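Local coordinates for polyketide synthase PksL (Bacillus subtilis, PDB 5E1V), which probably removes water from beta-hydroxyacyl intermediates during bacillaene assembly, as the double-hotdog dehydratase domain of a trans-AT polyketide synthase, at residues F219-S224 against E265-T270; L52-L57 against M107-H112; C233-K238 against V251-F256. All blocks are in the same frame, centred on the assembly; numbering follows the deposited sequence.

Contact 1: residues F219-S224 against E265-T270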
loop_
_atom_site.group_PDB
_atom_site.type_symbol
_atom_site.label_atom_id
_atom_site.label_comp_id
_atom_site.label_asym_id
_atom_site.label_seq_id
_atom_site.Cartn_x
_atom_site.Cartn_y
_atom_site.Cartn_z
ATOM N N PHE A 219 -5.898 -6.921 -5.483
ATOM C CA PHE A 219 -7.188 -6.225 -5.287
ATOM C C PHE A 219 -7.401 -5.618 -3.892
ATOM O O PHE A 219 -7.128 -6.269 -2.868
ATOM C CB PHE A 219 -8.345 -7.223 -5.576
ATOM C CG PHE A 219 -9.738 -6.637 -5.508
ATOM C CD1 PHE A 219 -10.333 -6.061 -6.604
ATOM C CD2 PHE A 219 -10.514 -6.849 -4.383
ATOM C CE1 PHE A 219 -11.646 -5.581 -6.541
ATOM C CE2 PHE A 219 -11.814 -6.386 -4.308
ATOM C CZ PHE A 219 -12.382 -5.705 -5.364
ATOM N N TYR A 220 -7.997 -4.392 -3.867
ATOM C CA TYR A 220 -8.406 -3.693 -2.683
ATOM C C TYR A 220 -9.882 -3.493 -2.822
ATOM O O TYR A 220 -10.284 -2.853 -3.755
ATOM C CB TYR A 220 -7.757 -2.251 -2.473
ATOM C CG TYR A 220 -6.273 -2.150 -2.700
ATOM C CD1 TYR A 220 -5.485 -3.271 -2.542
ATOM C CD2 TYR A 220 -5.637 -0.922 -3.122
ATOM C CE1 TYR A 220 -4.129 -3.265 -2.801
ATOM C CE2 TYR A 220 -4.258 -0.934 -3.420
ATOM C CZ TYR A 220 -3.521 -2.104 -3.241
ATOM O OH TYR A 220 -2.151 -2.296 -3.472
ATOM N N GLU A 221 -10.687 -3.942 -1.858
ATOM C CA GLU A 221 -12.129 -3.699 -1.893
ATOM C C GLU A 221 -12.435 -2.192 -1.693
ATOM O O GLU A 221 -13.158 -1.514 -2.472
ATOM C CB GLU A 221 -12.848 -4.544 -0.822
ATOM C CG GLU A 221 -14.333 -4.240 -0.829
ATOM C CD GLU A 221 -15.139 -5.233 -0.037
ATOM O OE1 GLU A 221 -14.882 -6.442 -0.153
ATOM O OE2 GLU A 221 -16.020 -4.774 0.712
ATOM N N SER A 222 -11.800 -1.644 -0.666
ATOM C CA SER A 222 -11.943 -0.221 -0.335
ATOM C C SER A 222 -10.824 0.326 0.532
ATOM O O SER A 222 -10.166 -0.387 1.298
ATOM C CB SER A 222 -13.247 0.073 0.436
ATOM O OG SER A 222 -13.355 -0.716 1.525
ATOM N N PHE A 223 -10.686 1.624 0.396
ATOM C CA PHE A 223 -9.843 2.418 1.218
ATOM C C PHE A 223 -10.582 3.665 1.531
ATOM O O PHE A 223 -11.126 4.326 0.657
ATOM C CB PHE A 223 -8.489 2.787 0.534
ATOM C CG PHE A 223 -7.589 3.501 1.449
ATOM C CD1 PHE A 223 -6.882 2.818 2.376
ATOM C CD2 PHE A 223 -7.483 4.818 1.410
ATOM C CE1 PHE A 223 -5.988 3.459 3.241
ATOM C CE2 PHE A 223 -6.618 5.501 2.237
ATOM C CZ PHE A 223 -5.887 4.813 3.174
ATOM N N SER A 224 -10.524 4.022 2.794
ATOM C CA SER A 224 -11.215 5.168 3.334
ATOM C C SER A 224 -10.297 5.735 4.399
ATOM O O SER A 224 -9.749 4.943 5.164
ATOM C CB SER A 224 -12.523 4.687 4.017
ATOM O OG SER A 224 -13.155 5.879 4.392
ATOM N N GLU A 265 -8.874 2.689 6.832
ATOM C CA GLU A 265 -8.974 1.250 6.694
ATOM C C GLU A 265 -8.862 0.820 5.264
ATOM O O GLU A 265 -9.553 1.351 4.404
ATOM C CB GLU A 265 -10.317 0.738 7.232
ATOM C CG GLU A 265 -10.474 -0.787 7.163
ATOM C CD GLU A 265 -11.747 -1.242 7.884
ATOM O OE1 GLU A 265 -11.692 -1.495 9.094
ATOM O OE2 GLU A 265 -12.800 -1.277 7.265
ATOM N N LEU A 266 -8.016 -0.188 5.034
ATOM C CA LEU A 266 -7.975 -0.896 3.733
ATOM C C LEU A 266 -8.704 -2.186 3.865
ATOM O O LEU A 266 -8.165 -3.138 4.467
ATOM C CB LEU A 266 -6.528 -1.192 3.272
ATOM C CG LEU A 266 -6.288 -1.632 1.848
ATOM C CD1 LEU A 266 -6.671 -0.633 0.801
ATOM C CD2 LEU A 266 -4.859 -1.952 1.642
ATOM N N LYS A 267 -9.904 -2.247 3.317
ATOM C CA LYS A 267 -10.713 -3.499 3.492
ATOM C C LYS A 267 -10.478 -4.554 2.420
ATOM O O LYS A 267 -10.480 -4.268 1.227
ATOM C CB LYS A 267 -12.182 -3.083 3.608
ATOM C CG LYS A 267 -13.213 -4.187 3.875
ATOM C CD LYS A 267 -14.540 -3.505 4.286
ATOM C CE LYS A 267 -15.701 -4.507 4.428
ATOM N NZ LYS A 267 -15.245 -5.743 5.119
ATOM N N ASN A 268 -10.271 -5.820 2.837
ATOM C CA ASN A 268 -10.005 -6.956 1.915
ATOM C C ASN A 268 -8.901 -6.678 0.902
ATOM O O ASN A 268 -9.073 -6.747 -0.282
ATOM C CB ASN A 268 -11.286 -7.447 1.284
ATOM C CG ASN A 268 -12.029 -8.381 2.238
ATOM O OD1 ASN A 268 -11.439 -9.345 2.724
ATOM N ND2 ASN A 268 -13.269 -8.075 2.544
ATOM N N PHE A 269 -7.767 -6.314 1.459
ATOM C CA PHE A 269 -6.501 -6.313 0.718
ATOM C C PHE A 269 -6.190 -7.774 0.341
ATOM O O PHE A 269 -5.826 -8.601 1.203
ATOM C CB PHE A 269 -5.416 -5.677 1.542
ATOM C CG PHE A 269 -4.034 -5.840 0.995
ATOM C CD1 PHE A 269 -3.820 -5.991 -0.328
ATOM C CD2 PHE A 269 -2.940 -5.832 1.838
ATOM C CE1 PHE A 269 -2.545 -6.155 -0.832
ATOM C CE2 PHE A 269 -1.669 -6.041 1.348
ATOM C CZ PHE A 269 -1.475 -6.195 -0.012
ATOM N N THR A 270 -6.349 -8.037 -0.953
ATOM C CA THR A 270 -6.178 -9.370 -1.584
ATOM C C THR A 270 -4.875 -9.387 -2.401
ATOM O O THR A 270 -4.649 -8.529 -3.308
ATOM C CB THR A 270 -7.290 -9.691 -2.598
ATOM O OG1 THR A 270 -8.599 -9.392 -2.044
ATOM C CG2 THR A 270 -7.207 -11.166 -3.015
HETATM O O HOH W 1 -12.223 0.974 3.652
#

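Contact 2: residues L52-L57 against M107-H112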
loop_
_atom_site.group_PDB
_atom_site.type_symbol
_atom_site.label_atom_id
_atom_site.label_comp_id
_atom_site.label_asym_id
_atom_site.label_seq_id
_atom_site.Cartn_x
_atom_site.Cartn_y
_atom_site.Cartn_z
ATOM N N LEU A 52 -13.564 11.113 0.072
ATOM C CA LEU A 52 -13.438 10.148 -0.974
ATOM C C LEU A 52 -13.462 8.752 -0.330
ATOM O O LEU A 52 -13.280 8.603 0.929
ATOM C CB LEU A 52 -12.117 10.362 -1.684
ATOM C CG LEU A 52 -11.839 11.779 -2.139
ATOM C CD1 LEU A 52 -10.445 11.930 -2.750
ATOM C CD2 LEU A 52 -12.916 12.158 -3.127
ATOM N N GLN A 53 -13.869 7.775 -1.126
ATOM C CA GLN A 53 -13.608 6.373 -0.835
ATOM C C GLN A 53 -13.099 5.746 -2.118
ATOM O O GLN A 53 -13.792 5.791 -3.113
ATOM C CB GLN A 53 -14.876 5.598 -0.412
ATOM C CG GLN A 53 -14.563 4.129 -0.182
ATOM C CD GLN A 53 -15.841 3.282 -0.006
ATOM O OE1 GLN A 53 -16.928 3.712 -0.347
ATOM N NE2 GLN A 53 -15.676 2.059 0.449
ATOM N N LEU A 54 -11.930 5.125 -2.049
ATOM C CA LEU A 54 -11.324 4.403 -3.155
ATOM C C LEU A 54 -11.961 2.997 -3.094
ATOM O O LEU A 54 -12.089 2.416 -2.008
ATOM C CB LEU A 54 -9.833 4.295 -2.915
ATOM C CG LEU A 54 -9.034 3.593 -4.074
ATOM C CD1 LEU A 54 -9.072 4.312 -5.409
ATOM C CD2 LEU A 54 -7.584 3.493 -3.592
ATOM N N ARG A 55 -12.434 2.541 -4.235
ATOM C CA ARG A 55 -13.020 1.205 -4.295
ATOM C C ARG A 55 -12.593 0.359 -5.454
ATOM O O ARG A 55 -12.359 0.872 -6.525
ATOM C CB ARG A 55 -14.570 1.278 -4.336
ATOM C CG ARG A 55 -15.257 1.930 -3.149
ATOM C CD ARG A 55 -16.762 1.966 -3.377
ATOM N NE ARG A 55 -17.415 0.723 -2.980
ATOM C CZ ARG A 55 -18.736 0.536 -2.997
ATOM N NH1 ARG A 55 -19.560 1.515 -3.406
ATOM N NH2 ARG A 55 -19.244 -0.624 -2.579
ATOM N N ASN A 56 -12.537 -0.953 -5.212
ATOM C CA ASN A 56 -12.372 -1.996 -6.223
ATOM C C ASN A 56 -11.175 -1.725 -7.097
ATOM O O ASN A 56 -11.325 -1.593 -8.288
ATOM C CB ASN A 56 -13.658 -2.081 -7.075
ATOM C CG ASN A 56 -14.865 -2.484 -6.217
ATOM O OD1 ASN A 56 -14.729 -3.038 -5.068
ATOM N ND2 ASN A 56 -16.022 -2.121 -6.684
ATOM N N LEU A 57 -10.028 -1.473 -6.461
ATOM C CA LEU A 57 -8.765 -1.345 -7.180
ATOM C C LEU A 57 -8.259 -2.681 -7.585
ATOM O O LEU A 57 -8.139 -3.580 -6.761
ATOM C CB LEU A 57 -7.674 -0.641 -6.276
ATOM C CG LEU A 57 -6.458 -0.212 -7.045
ATOM C CD1 LEU A 57 -5.784 1.148 -6.707
ATOM C CD2 LEU A 57 -5.376 -1.342 -6.907
ATOM N N MET A 107 -3.446 -0.828 -13.677
ATOM C CA MET A 107 -4.360 -0.735 -12.503
ATOM C C MET A 107 -5.656 -0.087 -13.023
ATOM O O MET A 107 -5.634 0.804 -13.843
ATOM C CB MET A 107 -3.658 0.153 -11.406
ATOM C CG MET A 107 -4.475 0.411 -10.188
ATOM S SD MET A 107 -5.473 1.845 -10.417
ATOM C CE MET A 107 -4.277 3.228 -10.331
ATOM N N LYS A 108 -6.777 -0.424 -12.427
ATOM C CA LYS A 108 -7.998 0.355 -12.539
ATOM C C LYS A 108 -8.646 0.398 -11.147
ATOM O O LYS A 108 -8.363 -0.434 -10.317
ATOM C CB LYS A 108 -8.983 -0.450 -13.400
ATOM C CG LYS A 108 -8.650 -0.520 -14.863
ATOM C CD LYS A 108 -9.583 -1.559 -15.564
ATOM C CE LYS A 108 -10.819 -0.855 -16.025
ATOM N NZ LYS A 108 -11.836 -1.825 -16.547
ATOM N N ALA A 109 -9.550 1.337 -10.935
ATOM C CA ALA A 109 -10.168 1.542 -9.677
ATOM C C ALA A 109 -11.337 2.495 -9.848
ATOM O O ALA A 109 -11.468 3.175 -10.854
ATOM C CB ALA A 109 -9.142 2.166 -8.682
ATOM N N ASP A 110 -12.155 2.583 -8.814
ATOM C CA ASP A 110 -13.232 3.534 -8.741
ATOM C C ASP A 110 -12.993 4.471 -7.566
ATOM O O ASP A 110 -12.481 4.034 -6.547
ATOM C CB ASP A 110 -14.559 2.843 -8.498
ATOM C CG ASP A 110 -14.883 1.752 -9.599
ATOM O OD1 ASP A 110 -14.617 2.018 -10.777
ATOM O OD2 ASP A 110 -15.350 0.654 -9.214
ATOM N N MET A 111 -13.347 5.740 -7.720
ATOM C CA MET A 111 -13.222 6.638 -6.575
ATOM C C MET A 111 -14.607 7.268 -6.440
ATOM O O MET A 111 -15.115 7.776 -7.436
ATOM C CB MET A 111 -12.172 7.700 -6.807
ATOM C CG MET A 111 -12.086 8.734 -5.686
ATOM S SD MET A 111 -11.251 7.942 -4.312
ATOM C CE MET A 111 -9.559 8.495 -4.416
ATOM N N HIS A 112 -15.155 7.220 -5.233
ATOM C CA HIS A 112 -16.490 7.783 -4.945
ATOM C C HIS A 112 -16.313 8.977 -4.097
ATOM O O HIS A 112 -15.640 8.880 -3.088
ATOM C CB HIS A 112 -17.352 6.763 -4.191
ATOM C CG HIS A 112 -17.727 5.584 -5.020
ATOM N ND1 HIS A 112 -16.814 4.607 -5.384
ATOM C CD2 HIS A 112 -18.901 5.223 -5.563
ATOM C CE1 HIS A 112 -17.416 3.706 -6.139
ATOM N NE2 HIS A 112 -18.681 4.063 -6.266
#

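Contact 3: residues C233-K238 against V251-F256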
loop_
_atom_site.group_PDB
_atom_site.type_symbol
_atom_site.label_atom_id
_atom_site.label_comp_id
_atom_site.label_asym_id
_atom_site.label_seq_id
_atom_site.Cartn_x
_atom_site.Cartn_y
_atom_site.Cartn_z
ATOM N N CYS A 233 2.247 5.122 12.021
ATOM C CA CYS A 233 0.917 4.748 12.336
ATOM C C CYS A 233 0.965 3.526 13.188
ATOM O O CYS A 233 2.034 2.853 13.312
ATOM C CB CYS A 233 0.128 4.477 11.039
ATOM S SG CYS A 233 0.834 3.169 10.023
ATOM N N MET A 234 -0.211 3.208 13.747
ATOM C CA MET A 234 -0.412 1.965 14.403
ATOM C C MET A 234 -1.403 1.156 13.578
ATOM O O MET A 234 -2.546 1.539 13.432
ATOM C CB MET A 234 -0.924 2.210 15.829
ATOM C CG MET A 234 0.063 2.994 16.717
ATOM S SD MET A 234 1.269 1.831 17.397
ATOM C CE MET A 234 2.368 2.936 18.287
ATOM N N THR A 235 -0.953 0.049 13.028
ATOM C CA THR A 235 -1.841 -0.803 12.212
ATOM C C THR A 235 -2.289 -2.095 12.901
ATOM O O THR A 235 -1.467 -2.974 13.262
ATOM C CB THR A 235 -1.203 -1.214 10.888
ATOM O OG1 THR A 235 -0.760 -0.039 10.220
ATOM C CG2 THR A 235 -2.197 -2.024 10.044
ATOM N N ARG A 236 -3.600 -2.291 12.941
ATOM C CA ARG A 236 -4.111 -3.503 13.546
ATOM C C ARG A 236 -4.646 -4.389 12.474
ATOM O O ARG A 236 -5.314 -3.927 11.540
ATOM C CB ARG A 236 -5.236 -3.197 14.529
ATOM C CG ARG A 236 -5.805 -4.491 15.135
ATOM C CD ARG A 236 -6.935 -4.215 16.074
ATOM N NE ARG A 236 -8.105 -3.669 15.410
ATOM C CZ ARG A 236 -9.052 -3.009 16.071
ATOM N NH1 ARG A 236 -8.971 -2.891 17.395
ATOM N NH2 ARG A 236 -10.096 -2.513 15.445
ATOM N N ILE A 237 -4.319 -5.664 12.588
ATOM C CA ILE A 237 -4.844 -6.648 11.724
ATOM C C ILE A 237 -5.454 -7.706 12.643
ATOM O O ILE A 237 -4.736 -8.285 13.478
ATOM C CB ILE A 237 -3.742 -7.266 10.851
ATOM C CG1 ILE A 237 -3.037 -6.138 10.056
ATOM C CG2 ILE A 237 -4.355 -8.309 9.926
ATOM C CD1 ILE A 237 -1.596 -6.354 9.775
ATOM N N LYS A 238 -6.746 -7.939 12.467
ATOM C CA LYS A 238 -7.466 -8.946 13.240
ATOM C C LYS A 238 -7.420 -10.288 12.564
ATOM O O LYS A 238 -7.635 -10.434 11.323
ATOM C CB LYS A 238 -8.925 -8.512 13.450
ATOM C CG LYS A 238 -9.161 -7.218 14.218
ATOM C CD LYS A 238 -10.651 -7.154 14.604
ATOM C CE LYS A 238 -11.174 -5.753 14.860
ATOM N NZ LYS A 238 -11.328 -4.935 13.606
ATOM N N VAL A 251 -6.681 -9.796 3.784
ATOM C CA VAL A 251 -6.503 -9.224 5.085
ATOM C C VAL A 251 -7.212 -7.862 5.084
ATOM O O VAL A 251 -7.488 -7.319 4.036
ATOM C CB VAL A 251 -5.033 -8.942 5.423
ATOM C CG1 VAL A 251 -4.254 -10.236 5.447
ATOM C CG2 VAL A 251 -4.405 -8.037 4.360
ATOM N N THR A 252 -7.485 -7.329 6.262
ATOM C CA THR A 252 -8.105 -6.020 6.384
ATOM C C THR A 252 -7.151 -5.248 7.300
ATOM O O THR A 252 -6.819 -5.691 8.394
ATOM C CB THR A 252 -9.586 -6.031 6.872
ATOM O OG1 THR A 252 -10.482 -6.349 5.798
ATOM C CG2 THR A 252 -9.969 -4.594 7.321
ATOM N N LEU A 253 -6.666 -4.092 6.811
ATOM C CA LEU A 253 -5.689 -3.281 7.532
ATOM C C LEU A 253 -6.373 -2.082 8.175
ATOM O O LEU A 253 -7.028 -1.314 7.492
ATOM C CB LEU A 253 -4.547 -2.783 6.553
ATOM C CG LEU A 253 -3.690 -3.789 5.777
ATOM C CD1 LEU A 253 -2.641 -3.121 4.830
ATOM C CD2 LEU A 253 -3.071 -4.868 6.689
ATOM N N GLU A 254 -6.212 -1.890 9.495
ATOM C CA GLU A 254 -6.899 -0.788 10.172
ATOM C C GLU A 254 -5.849 0.182 10.658
ATOM O O GLU A 254 -4.989 -0.220 11.391
ATOM C CB GLU A 254 -7.749 -1.321 11.342
ATOM C CG GLU A 254 -8.794 -2.295 10.866
ATOM C CD GLU A 254 -9.580 -2.851 12.024
ATOM O OE1 GLU A 254 -10.504 -2.125 12.512
ATOM O OE2 GLU A 254 -9.197 -3.968 12.451
ATOM N N PHE A 255 -5.910 1.433 10.244
ATOM C CA PHE A 255 -4.910 2.399 10.604
ATOM C C PHE A 255 -5.318 3.335 11.734
ATOM O O PHE A 255 -6.342 3.978 11.690
ATOM C CB PHE A 255 -4.408 3.151 9.394
ATOM C CG PHE A 255 -3.944 2.247 8.291
ATOM C CD1 PHE A 255 -4.864 1.781 7.329
ATOM C CD2 PHE A 255 -2.636 1.904 8.158
ATOM C CE1 PHE A 255 -4.451 0.977 6.286
ATOM C CE2 PHE A 255 -2.241 1.062 7.138
ATOM C CZ PHE A 255 -3.126 0.629 6.192
ATOM N N PHE A 256 -4.425 3.446 12.723
ATOM C CA PHE A 256 -4.600 4.357 13.841
ATOM C C PHE A 256 -3.456 5.355 14.036
ATOM O O PHE A 256 -2.276 5.002 13.866
ATOM C CB PHE A 256 -4.704 3.508 15.127
ATOM C CG PHE A 256 -5.869 2.589 15.149
ATOM C CD1 PHE A 256 -5.792 1.348 14.582
ATOM C CD2 PHE A 256 -7.042 2.960 15.762
ATOM C CE1 PHE A 256 -6.857 0.505 14.574
ATOM C CE2 PHE A 256 -8.116 2.111 15.789
ATOM C CZ PHE A 256 -8.019 0.870 15.194
HETATM O O HOH W 2 -8.252 -6.043 10.820
#

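Contact 1: residues F219-S224 against E265-T270
F219-S224 and E265-T270 run antiparallel, the axes of strands 222-224 and 265-270 lying 4.8 Å apart at 172°, with a classic beta bulge where E221 and S222 both face K267. At one end F219 and T270 exchange two backbone bonds, T270 N to F219 O at 2.7 Å; beyond the bulge K267 N reaches S222 O at 2.8 Å, while the bulge amides of E221 and S222 make weak bonds to K267 O. Y220, F223, L266 and F269 share the buried face. With its CG anti to the backbone N (chi1 -167°), L266 brings CD1 to both aromatic neighbours, 3.8 Å from Y220 CB and 3.8 Å from F223 CD1, and lays CD2 over one face of the Y220 ring. Y220 CE1 meets F269 CD1 at 3.7 Å. The phenol OH of Y220 bonds to G31 O, and helix 34-44 packs against this face through I35. At the bulge E221 runs alongside K267, its OE2 4.6 Å from K267 NZ. On the face of S222 and K267 a water bridges S222 OG to E265 O. Backbone bonds thus join the hotdog strands and the apolar face meets helix 34-44, while E221 and K267, beyond salt-bridge range, probably attract weakly.

Contact 2: residues L52-L57 against M107-H112
Four backbone hydrogen bonds tie L52-L57 to M107-H112 in antiparallel register: Q53 and H112 exchange one pair, R55 and D110 the other, with R55 N to D110 O the shortest at 2.8 Å. Past R55 the pairing gives way to CA-H...O contact, L57 CA lying 3.3 Å from K108 O. Apolar side chains fill the buried face. M111, bent at chi2 and chi3, tucks SD against L52 CB at 3.7 Å and places CE near L52 CD1; L54 CD1 lies 3.9 Å from A109 CB, and L57 crosses M107 at about a right angle, CG to CG 3.8 Å. This face looks onto helix 34-44, where I38 touches both L57 and M107: the long helix cradled by a curved antiparallel sheet is the hallmark of the hotdog fold. N56 and L57 both face Y220 on the next strand, forming a G1 beta bulge. Polar and charged side chains take the other face. R55, its CG anti to the carbonyl carbon (chi1 -61°), runs past the H112 imidazole, bringing CD within 3.3 Å of ND1 and setting NH1 over one ring face, with guanidinium and ring planes 54° apart. Q53 O lies at the ring's edge. Replacing H112 with an alanine would probably leave R55 CD and NH1 no ring to rest on and the arginine freer to swing. D110 OD1 accepts a weak bond from Q86 on strand 84-94.

Contact 3: residues C233-K238 against V251-F256
T252 O takes a bond from a water that also accepts from K238 N and donates to E254 OE2. L253 lies alongside I237, its CD2 3.6 Å from I237 CG1. E254 pairs with R236 through two backbone bonds and carries the salt-bridge network. R236 grips its carboxylate side-on, NE to OE2 at 3.2 Å and NH2 to OE1 at 3.0 Å, with planes 52° apart, while K238 NZ reaches OE2 at 2.6 Å from the opposite face of the carboxylate. Such doubled pairing would probably hold E254 ionised; K262 adds a third cation at OE1, and E121 takes R236 NH2. F255 turns a ring edge to C233 SG, a sulfur-aromatic contact, with T235 OG1 3.4 Å from its CD2. F256 exchanges backbone bonds with M234, and its CG, anti to the carbonyl carbon (chi1 -62°), directs CZ over one guanidinium face of R236, 4.0 Å from NH2; K238 CE backs the other face. This beta hairpin lies between strands 168-174 and 262-273, with helix 190-203 against I237, L253 and F255; S196 of that helix is hydrogen-bonded to T235 OG1.

How the contacts relate
Contact 1 stands between the other two in the strand order. Its 219-224 segment borders 52-57 of contact 2, with E221 O bonded to N56 N and F223 N to L54 O, and its 265-270 segment borders 251-256 of contact 3 through L266 N to L253 O. Contacts 2 and 3 do not touch, their nearest atoms about 11 Å apart. Contact 3, a hairpin nested within the loop that contact 1 closes, is the buried one; contacts 1 and 2 are partly buried. Helix 34-44 packs on contacts 1 and 2, helix 190-203 on contact 3. The polar faces differ: distant charges and a water in contact 1, arginine over imidazole in contact 2, a full salt-bridge network in contact 3.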